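Local coordinates for caspase Nc (Drosophila melanogaster, PDB 2FP3), which is an initiator caspase, a cysteine protease that acts in the cascade activating the caspases that carry out apoptosis, including steroid-triggered cell death during metamorphosis, at residues K84-L96 with S253-A267. The protein carries 2 engineered substitutions. Sequence-based numbering, arbitrary orientation.
Sequences KDSKSLIHLFQEL and SWYIQKFCQVMADHA
Ser253 OG donates a hydrogen bond of 3.0 Å to Asp85 OD2, meeting the carboxylate on its syn lone pair, on the side of OD1. Asp85 is buried, and its CG stands beside the backbone N (chi1 -62°), which carries the carboxylate across to the N-terminal half of helix 251-266. There the two methyls of Ile256 lie against it, CG2 4.0 Å from Asp85 OD1. The Gln257 side chain, bent at chi2, reaches into the polar group formed by Lys84, Asp85 and Ser88, its amide nearly coplanar with the Asp85 carboxylate.

Farther along, the interface turns apolar. Cys260 faces the neighbouring helix, and its SG touches Ser88 CB at 3.8 Å, as well as a methyl each of Leu89 and Leu92. Leu92 is a knob in a hole made by Phe259, Cys260, Met263 and Ala264; with CG opposite the backbone N (chi1 168°), both its methyls come down on Met263, CD2 standing 3.6 Å from Met263 CB. Met263 runs across Leu92 at about a right angle, bends twice, and ends with its CE 3.6 Å from Leu96 CD1. Beside this row, Phe93 CZ comes to the edge of the Phe259 ring, 4.5 Å from Phe259 CE2.

Over residues 84-95 and 253-266 the two helices run nearly parallel, 21° apart, their axes 9.7 Å from each other at closest approach. Leu89 and Ile256 also rest on Met135 of strand 130-139, so the pair packs together on one face of the central sheet, as expected of the alpha/beta caspase fold, with Ser253 about 9 Å from the probable catalytic His137, side chain to side chain.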
ATOM      1  N   LYS A  84      -1.163   2.629  15.361  1.00 68.62           N
ATOM      2  CA  LYS A  84      -0.145   3.645  15.132  1.00 65.32           C
ATOM      3  C   LYS A  84       0.138   3.731  13.634  1.00 60.76           C
ATOM      4  O   LYS A  84       0.457   4.800  13.108  1.00 61.83           O
ATOM      5  CB  LYS A  84       1.141   3.288  15.888  1.00 67.56           C
ATOM      6  CG  LYS A  84       2.015   4.483  16.269  1.00 70.86           C
ATOM      7  CD  LYS A  84       2.563   5.234  15.059  1.00 74.83           C
ATOM      8  CE  LYS A  84       3.491   6.362  15.495  1.00 76.19           C
ATOM      9  NZ  LYS A  84       4.092   7.094  14.350  1.00 76.49           N
ATOM     10  N   ASP A  85       0.019   2.597  12.948  1.00 57.56           N
ATOM     11  CA  ASP A  85       0.256   2.559  11.513  1.00 54.24           C
ATOM     12  C   ASP A  85      -0.905   3.228  10.766  1.00 49.42           C
ATOM     13  O   ASP A  85      -0.702   4.016   9.838  1.00 44.76           O
ATOM     14  CB  ASP A  85       0.434   1.109  11.040  1.00 57.82           C
ATOM     15  CG  ASP A  85       1.633   0.422  11.685  1.00 61.70           C
ATOM     16  OD1 ASP A  85       2.679   1.079  11.853  1.00 63.82           O
ATOM     17  OD2 ASP A  85       1.535  -0.781  12.012  1.00 64.95           O
ATOM     18  N   SER A  86      -2.124   2.914  11.178  1.00 47.76           N
ATOM     19  CA  SER A  86      -3.300   3.492  10.558  1.00 49.60           C
ATOM     20  C   SER A  86      -3.208   5.012  10.559  1.00 51.61           C
ATOM     21  O   SER A  86      -3.540   5.657   9.564  1.00 50.65           O
ATOM     22  CB  SER A  86      -4.551   3.060  11.314  1.00 48.06           C
ATOM     23  OG  SER A  86      -4.647   1.653  11.347  1.00 49.26           O
ATOM     24  N   LYS A  87      -2.751   5.574  11.677  1.00 56.35           N
ATOM     25  CA  LYS A  87      -2.621   7.021  11.813  1.00 64.26           C
ATOM     26  C   LYS A  87      -1.590   7.563  10.834  1.00 56.06           C
ATOM     27  O   LYS A  87      -1.835   8.551  10.137  1.00 54.53           O
ATOM     28  CB  LYS A  87      -2.204   7.395  13.239  1.00 83.72           C
ATOM     29  CG  LYS A  87      -3.097   6.827  14.339  1.00112.88           C
ATOM     30  CD  LYS A  87      -2.527   7.135  15.727  1.00134.95           C
ATOM     31  CE  LYS A  87      -3.255   6.379  16.839  1.00147.48           C
ATOM     32  NZ  LYS A  87      -4.678   6.791  16.990  1.00157.65           N
ATOM     33  N   SER A  88      -0.429   6.922  10.785  1.00 49.56           N
ATOM     34  CA  SER A  88       0.633   7.345   9.883  1.00 46.91           C
ATOM     35  C   SER A  88       0.165   7.306   8.423  1.00 44.81           C
ATOM     36  O   SER A  88       0.326   8.277   7.682  1.00 40.86           O
ATOM     37  CB  SER A  88       1.856   6.439  10.050  1.00 49.63           C
ATOM     38  OG  SER A  88       2.404   6.536  11.356  1.00 54.22           O
ATOM     39  N   LEU A  89      -0.417   6.184   8.009  1.00 40.68           N
ATOM     40  CA  LEU A  89      -0.876   6.066   6.635  1.00 40.92           C
ATOM     41  C   LEU A  89      -1.945   7.101   6.318  1.00 41.77           C
ATOM     42  O   LEU A  89      -1.863   7.788   5.294  1.00 39.58           O
ATOM     43  CB  LEU A  89      -1.401   4.654   6.365  1.00 39.48           C
ATOM     44  CG  LEU A  89      -0.312   3.575   6.299  1.00 40.29           C
ATOM     45  CD1 LEU A  89      -0.938   2.195   6.369  1.00 37.18           C
ATOM     46  CD2 LEU A  89       0.503   3.745   5.027  1.00 37.04           C
ATOM     47  N   ILE A  90      -2.946   7.224   7.188  1.00 42.20           N
ATOM     48  CA  ILE A  90      -4.003   8.194   6.949  1.00 41.26           C
ATOM     49  C   ILE A  90      -3.412   9.591   6.836  1.00 43.80           C
ATOM     50  O   ILE A  90      -3.661  10.302   5.863  1.00 44.38           O
ATOM     51  CB  ILE A  90      -5.077   8.149   8.064  1.00 40.21           C
ATOM     52  CG1 ILE A  90      -5.902   6.870   7.914  1.00 37.62           C
ATOM     53  CG2 ILE A  90      -6.014   9.360   7.961  1.00 36.67           C
ATOM     54  CD1 ILE A  90      -6.735   6.513   9.139  1.00 38.99           C
ATOM     55  N   HIS A  91      -2.616   9.983   7.818  1.00 45.11           N
ATOM     56  CA  HIS A  91      -2.000  11.300   7.774  1.00 47.46           C
ATOM     57  C   HIS A  91      -1.265  11.528   6.445  1.00 48.38           C
ATOM     58  O   HIS A  91      -1.504  12.518   5.752  1.00 50.95           O
ATOM     59  CB  HIS A  91      -1.009  11.466   8.927  1.00 47.67           C
ATOM     60  CG  HIS A  91      -0.103  12.643   8.761  1.00 44.43           C
ATOM     61  ND1 HIS A  91      -0.560  13.942   8.798  1.00 44.32           N
ATOM     62  CD2 HIS A  91       1.219  12.716   8.485  1.00 42.58           C
ATOM     63  CE1 HIS A  91       0.441  14.766   8.545  1.00 43.24           C
ATOM     64  NE2 HIS A  91       1.532  14.047   8.351  1.00 44.38           N
ATOM     65  N   LEU A  92      -0.369  10.611   6.102  1.00 46.95           N
ATOM     66  CA  LEU A  92       0.406  10.712   4.870  1.00 43.91           C
ATOM     67  C   LEU A  92      -0.439  10.853   3.608  1.00 44.14           C
ATOM     68  O   LEU A  92      -0.133  11.682   2.734  1.00 44.19           O
ATOM     69  CB  LEU A  92       1.309   9.488   4.705  1.00 42.16           C
ATOM     70  CG  LEU A  92       1.965   9.337   3.329  1.00 39.40           C
ATOM     71  CD1 LEU A  92       2.929  10.481   3.108  1.00 33.89           C
ATOM     72  CD2 LEU A  92       2.694   7.996   3.246  1.00 37.58           C
ATOM     73  N   PHE A  93      -1.491  10.044   3.495  1.00 42.57           N
ATOM     74  CA  PHE A  93      -2.309  10.117   2.301  1.00 40.92           C
ATOM     75  C   PHE A  93      -3.265  11.297   2.261  1.00 41.85           C
ATOM     76  O   PHE A  93      -3.728  11.684   1.182  1.00 41.82           O
ATOM     77  CB  PHE A  93      -3.008   8.774   2.040  1.00 38.68           C
ATOM     78  CG  PHE A  93      -2.065   7.724   1.515  1.00 36.28           C
ATOM     79  CD1 PHE A  93      -1.398   6.866   2.383  1.00 34.06           C
ATOM     80  CD2 PHE A  93      -1.732   7.690   0.163  1.00 35.15           C
ATOM     81  CE1 PHE A  93      -0.408   6.002   1.921  1.00 32.78           C
ATOM     82  CE2 PHE A  93      -0.738   6.828  -0.313  1.00 35.29           C
ATOM     83  CZ  PHE A  93      -0.074   5.983   0.575  1.00 32.85           C
ATOM     84  N   GLN A  94      -3.550  11.886   3.421  1.00 42.29           N
ATOM     85  CA  GLN A  94      -4.394  13.081   3.437  1.00 42.27           C
ATOM     86  C   GLN A  94      -3.571  14.206   2.820  1.00 43.18           C
ATOM     87  O   GLN A  94      -4.091  15.034   2.082  1.00 43.33           O
ATOM     88  CB  GLN A  94      -4.787  13.471   4.854  1.00 44.22           C
ATOM     89  CG  GLN A  94      -5.910  12.638   5.428  1.00 49.18           C
ATOM     90  CD  GLN A  94      -6.450  13.216   6.715  1.00 52.18           C
ATOM     91  OE1 GLN A  94      -5.690  13.548   7.632  1.00 53.95           O
ATOM     92  NE2 GLN A  94      -7.773  13.337   6.798  1.00 55.25           N
ATOM     93  N   GLU A  95      -2.275  14.215   3.116  1.00 43.31           N
ATOM     94  CA  GLU A  95      -1.376  15.222   2.586  1.00 43.24           C
ATOM     95  C   GLU A  95      -1.103  14.961   1.107  1.00 44.12           C
ATOM     96  O   GLU A  95      -0.669  15.861   0.378  1.00 43.52           O
ATOM     97  CB  GLU A  95      -0.072  15.224   3.383  1.00 44.59           C
ATOM     98  CG  GLU A  95      -0.291  15.388   4.877  1.00 48.92           C
ATOM     99  CD  GLU A  95      -0.855  16.753   5.249  1.00 49.93           C
ATOM    100  OE1 GLU A  95      -1.523  16.854   6.300  1.00 50.19           O
ATOM    101  OE2 GLU A  95      -0.623  17.726   4.504  1.00 50.67           O
ATOM    102  N   LEU A  96      -1.336  13.731   0.653  1.00 44.00           N
ATOM    103  CA  LEU A  96      -1.144  13.442  -0.766  1.00 42.73           C
ATOM    104  C   LEU A  96      -2.479  13.702  -1.460  1.00 39.82           C
ATOM    105  O   LEU A  96      -2.626  13.504  -2.660  1.00 38.37           O
ATOM    106  CB  LEU A  96      -0.703  11.989  -0.988  1.00 45.74           C
ATOM    107  CG  LEU A  96       0.639  11.575  -0.381  1.00 50.13           C
ATOM    108  CD1 LEU A  96       0.998  10.176  -0.850  1.00 50.88           C
ATOM    109  CD2 LEU A  96       1.717  12.550  -0.786  1.00 51.61           C
ATOM    110  N   SER A 253       5.403  -3.030  10.687  1.00 69.19           N
ATOM    111  CA  SER A 253       5.121  -1.733  11.294  1.00 68.35           C
ATOM    112  C   SER A 253       6.312  -0.805  11.097  1.00 62.26           C
ATOM    113  O   SER A 253       6.145   0.394  10.883  1.00 61.78           O
ATOM    114  CB  SER A 253       4.834  -1.898  12.793  1.00 73.61           C
ATOM    115  OG  SER A 253       3.682  -2.699  13.016  1.00 78.36           O
ATOM    116  N   TRP A 254       7.515  -1.370  11.168  1.00 64.21           N
ATOM    117  CA  TRP A 254       8.739  -0.600  10.986  1.00 66.35           C
ATOM    118  C   TRP A 254       8.860  -0.231   9.508  1.00 56.85           C
ATOM    119  O   TRP A 254       9.296   0.866   9.157  1.00 47.68           O
ATOM    120  CB  TRP A 254       9.946  -1.427  11.432  1.00 85.82           C
ATOM    121  CG  TRP A 254      11.164  -0.603  11.662  1.00114.06           C
ATOM    122  CD1 TRP A 254      12.366  -0.726  11.032  1.00123.32           C
ATOM    123  CD2 TRP A 254      11.302   0.487  12.584  1.00127.38           C
ATOM    124  NE1 TRP A 254      13.248   0.219  11.503  1.00130.86           N
ATOM    125  CE2 TRP A 254      12.621   0.976  12.458  1.00132.36           C
ATOM    126  CE3 TRP A 254      10.440   1.096  13.506  1.00134.09           C
ATOM    127  CZ2 TRP A 254      13.099   2.051  13.218  1.00136.96           C
ATOM    128  CZ3 TRP A 254      10.916   2.166  14.262  1.00138.22           C
ATOM    129  CH2 TRP A 254      12.235   2.629  14.112  1.00139.14           C
ATOM    130  N   TYR A 255       8.468  -1.167   8.648  1.00 49.17           N
ATOM    131  CA  TYR A 255       8.475  -0.954   7.207  1.00 48.89           C
ATOM    132  C   TYR A 255       7.533   0.214   6.907  1.00 47.48           C
ATOM    133  O   TYR A 255       7.901   1.177   6.229  1.00 47.16           O
ATOM    134  CB  TYR A 255       7.963  -2.206   6.495  1.00 48.06           C
ATOM    135  CG  TYR A 255       7.742  -2.007   5.018  1.00 45.40           C
ATOM    136  CD1 TYR A 255       8.791  -2.146   4.113  1.00 46.68           C
ATOM    137  CD2 TYR A 255       6.482  -1.675   4.520  1.00 44.33           C
ATOM    138  CE1 TYR A 255       8.595  -1.970   2.748  1.00 43.70           C
ATOM    139  CE2 TYR A 255       6.274  -1.494   3.153  1.00 44.11           C
ATOM    140  CZ  TYR A 255       7.336  -1.649   2.273  1.00 44.82           C
ATOM    141  OH  TYR A 255       7.137  -1.526   0.914  1.00 47.59           O
ATOM    142  N   ILE A 256       6.309   0.116   7.424  1.00 47.58           N
ATOM    143  CA  ILE A 256       5.300   1.150   7.235  1.00 48.48           C
ATOM    144  C   ILE A 256       5.743   2.514   7.746  1.00 47.63           C
ATOM    145  O   ILE A 256       5.576   3.527   7.058  1.00 47.30           O
ATOM    146  CB  ILE A 256       3.986   0.781   7.936  1.00 51.23           C
ATOM    147  CG1 ILE A 256       3.281  -0.319   7.156  1.00 55.02           C
ATOM    148  CG2 ILE A 256       3.080   1.996   8.030  1.00 55.54           C
ATOM    149  CD1 ILE A 256       2.051  -0.831   7.846  1.00 60.57           C
ATOM    150  N   GLN A 257       6.298   2.549   8.952  1.00 46.05           N
ATOM    151  CA  GLN A 257       6.738   3.818   9.514  1.00 47.72           C
ATOM    152  C   GLN A 257       7.828   4.451   8.666  1.00 48.05           C
ATOM    153  O   GLN A 257       7.760   5.640   8.335  1.00 48.04           O
ATOM    154  CB  GLN A 257       7.232   3.625  10.950  1.00 48.02           C
ATOM    155  CG  GLN A 257       6.135   3.169  11.907  1.00 48.87           C
ATOM    156  CD  GLN A 257       4.940   4.110  11.919  1.00 49.64           C
ATOM    157  OE1 GLN A 257       3.791   3.674  11.800  1.00 49.88           O
ATOM    158  NE2 GLN A 257       5.205   5.405  12.066  1.00 47.29           N
ATOM    159  N   LYS A 258       8.827   3.653   8.302  1.00 49.43           N
ATOM    160  CA  LYS A 258       9.936   4.137   7.498  1.00 51.24           C
ATOM    161  C   LYS A 258       9.409   4.608   6.147  1.00 50.29           C
ATOM    162  O   LYS A 258       9.893   5.593   5.575  1.00 48.08           O
ATOM    163  CB  LYS A 258      10.966   3.024   7.305  1.00 56.31           C
ATOM    164  CG  LYS A 258      12.350   3.547   6.985  1.00 66.01           C
ATOM    165  CD  LYS A 258      12.875   4.433   8.112  1.00 73.03           C
ATOM    166  CE  LYS A 258      14.175   5.122   7.718  1.00 78.73           C
ATOM    167  NZ  LYS A 258      14.734   5.985   8.796  1.00 82.75           N
ATOM    168  N   PHE A 259       8.411   3.890   5.637  1.00 47.87           N
ATOM    169  CA  PHE A 259       7.805   4.242   4.363  1.00 46.87           C
ATOM    170  C   PHE A 259       7.179   5.633   4.431  1.00 47.86           C
ATOM    171  O   PHE A 259       7.429   6.483   3.573  1.00 49.09           O
ATOM    172  CB  PHE A 259       6.730   3.225   3.986  1.00 44.71           C
ATOM    173  CG  PHE A 259       5.971   3.590   2.749  1.00 41.46           C
ATOM    174  CD1 PHE A 259       6.632   3.737   1.531  1.00 39.85           C
ATOM    175  CD2 PHE A 259       4.599   3.808   2.798  1.00 39.53           C
ATOM    176  CE1 PHE A 259       5.936   4.097   0.380  1.00 38.48           C
ATOM    177  CE2 PHE A 259       3.896   4.168   1.648  1.00 37.90           C
ATOM    178  CZ  PHE A 259       4.567   4.312   0.443  1.00 36.06           C
ATOM    179  N   CYS A 260       6.360   5.860   5.455  1.00 48.04           N
ATOM    180  CA  CYS A 260       5.709   7.146   5.618  1.00 49.16           C
ATOM    181  C   CYS A 260       6.737   8.239   5.838  1.00 50.81           C
ATOM    182  O   CYS A 260       6.562   9.363   5.357  1.00 52.07           O
ATOM    183  CB  CYS A 260       4.733   7.105   6.788  1.00 50.29           C
ATOM    184  SG  CYS A 260       3.316   6.016   6.515  1.00 50.11           S
ATOM    185  N   GLN A 261       7.811   7.922   6.560  1.00 51.08           N
ATOM    186  CA  GLN A 261       8.845   8.923   6.798  1.00 51.62           C
ATOM    187  C   GLN A 261       9.476   9.318   5.472  1.00 44.86           C
ATOM    188  O   GLN A 261       9.565  10.507   5.154  1.00 44.41           O
ATOM    189  CB  GLN A 261       9.928   8.393   7.749  1.00 59.91           C
ATOM    190  CG  GLN A 261       9.393   7.898   9.087  1.00 74.65           C
ATOM    191  CD  GLN A 261      10.494   7.544  10.084  1.00 81.69           C
ATOM    192  OE1 GLN A 261      11.472   6.874   9.741  1.00 85.24           O
ATOM    193  NE2 GLN A 261      10.324   7.983  11.330  1.00 85.53           N
ATOM    194  N   VAL A 262       9.904   8.315   4.703  1.00 39.93           N
ATOM    195  CA  VAL A 262      10.538   8.535   3.399  1.00 38.30           C
ATOM    196  C   VAL A 262       9.580   9.227   2.431  1.00 38.86           C
ATOM    197  O   VAL A 262       9.985  10.074   1.635  1.00 37.96           O
ATOM    198  CB  VAL A 262      10.998   7.196   2.766  1.00 36.13           C
ATOM    199  CG1 VAL A 262      11.579   7.443   1.367  1.00 31.59           C
ATOM    200  CG2 VAL A 262      12.029   6.523   3.673  1.00 32.79           C
ATOM    201  N   MET A 263       8.307   8.846   2.484  1.00 39.25           N
ATOM    202  CA  MET A 263       7.309   9.465   1.631  1.00 42.22           C
ATOM    203  C   MET A 263       7.209  10.945   2.019  1.00 44.17           C
ATOM    204  O   MET A 263       7.250  11.820   1.159  1.00 45.99           O
ATOM    205  CB  MET A 263       5.951   8.776   1.819  1.00 42.91           C
ATOM    206  CG  MET A 263       5.793   7.462   1.074  1.00 42.31           C
ATOM    207  SD  MET A 263       5.652   7.722  -0.716  1.00 41.47           S
ATOM    208  CE  MET A 263       3.898   8.101  -0.837  1.00 40.00           C
ATOM    209  N   ALA A 264       7.099  11.213   3.318  1.00 43.72           N
ATOM    210  CA  ALA A 264       6.986  12.578   3.820  1.00 45.39           C
ATOM    211  C   ALA A 264       8.122  13.487   3.372  1.00 46.94           C
ATOM    212  O   ALA A 264       7.892  14.649   3.034  1.00 49.64           O
ATOM    213  CB  ALA A 264       6.914  12.566   5.335  1.00 42.71           C
ATOM    214  N   ASP A 265       9.346  12.966   3.363  1.00 48.85           N
ATOM    215  CA  ASP A 265      10.494  13.774   2.973  1.00 47.76           C
ATOM    216  C   ASP A 265      10.822  13.779   1.486  1.00 45.40           C
ATOM    217  O   ASP A 265      11.429  14.732   0.993  1.00 45.11           O
ATOM    218  CB  ASP A 265      11.735  13.347   3.765  1.00 53.38           C
ATOM    219  CG  ASP A 265      11.542  13.474   5.284  1.00 61.08           C
ATOM    220  OD1 ASP A 265      11.046  14.531   5.742  1.00 63.12           O
ATOM    221  OD2 ASP A 265      11.894  12.524   6.020  1.00 60.79           O
ATOM    222  N   HIS A 266      10.405  12.754   0.749  1.00 42.65           N
ATOM    223  CA  HIS A 266      10.750  12.717  -0.666  1.00 39.81           C
ATOM    224  C   HIS A 266       9.652  12.623  -1.720  1.00 38.29           C
ATOM    225  O   HIS A 266       9.939  12.740  -2.908  1.00 39.45           O
ATOM    226  CB  HIS A 266      11.750  11.591  -0.896  1.00 41.34           C
ATOM    227  CG  HIS A 266      12.957  11.676  -0.022  1.00 43.92           C
ATOM    228  ND1 HIS A 266      13.156  10.837   1.055  1.00 44.71           N
ATOM    229  CD2 HIS A 266      14.017  12.517  -0.050  1.00 43.34           C
ATOM    230  CE1 HIS A 266      14.290  11.158   1.651  1.00 44.31           C
ATOM    231  NE2 HIS A 266      14.831  12.174   0.999  1.00 44.80           N
ATOM    232  N   ALA A 267       8.409  12.410  -1.310  1.00 36.98           N
ATOM    233  CA  ALA A 267       7.317  12.307  -2.275  1.00 38.89           C
ATOM    234  C   ALA A 267       7.207  13.527  -3.207  1.00 39.95           C
ATOM    235  O   ALA A 267       6.773  13.416  -4.349  1.00 38.93           O
ATOM    236  CB  ALA A 267       5.994  12.084  -1.538  1.00 38.19           C
TER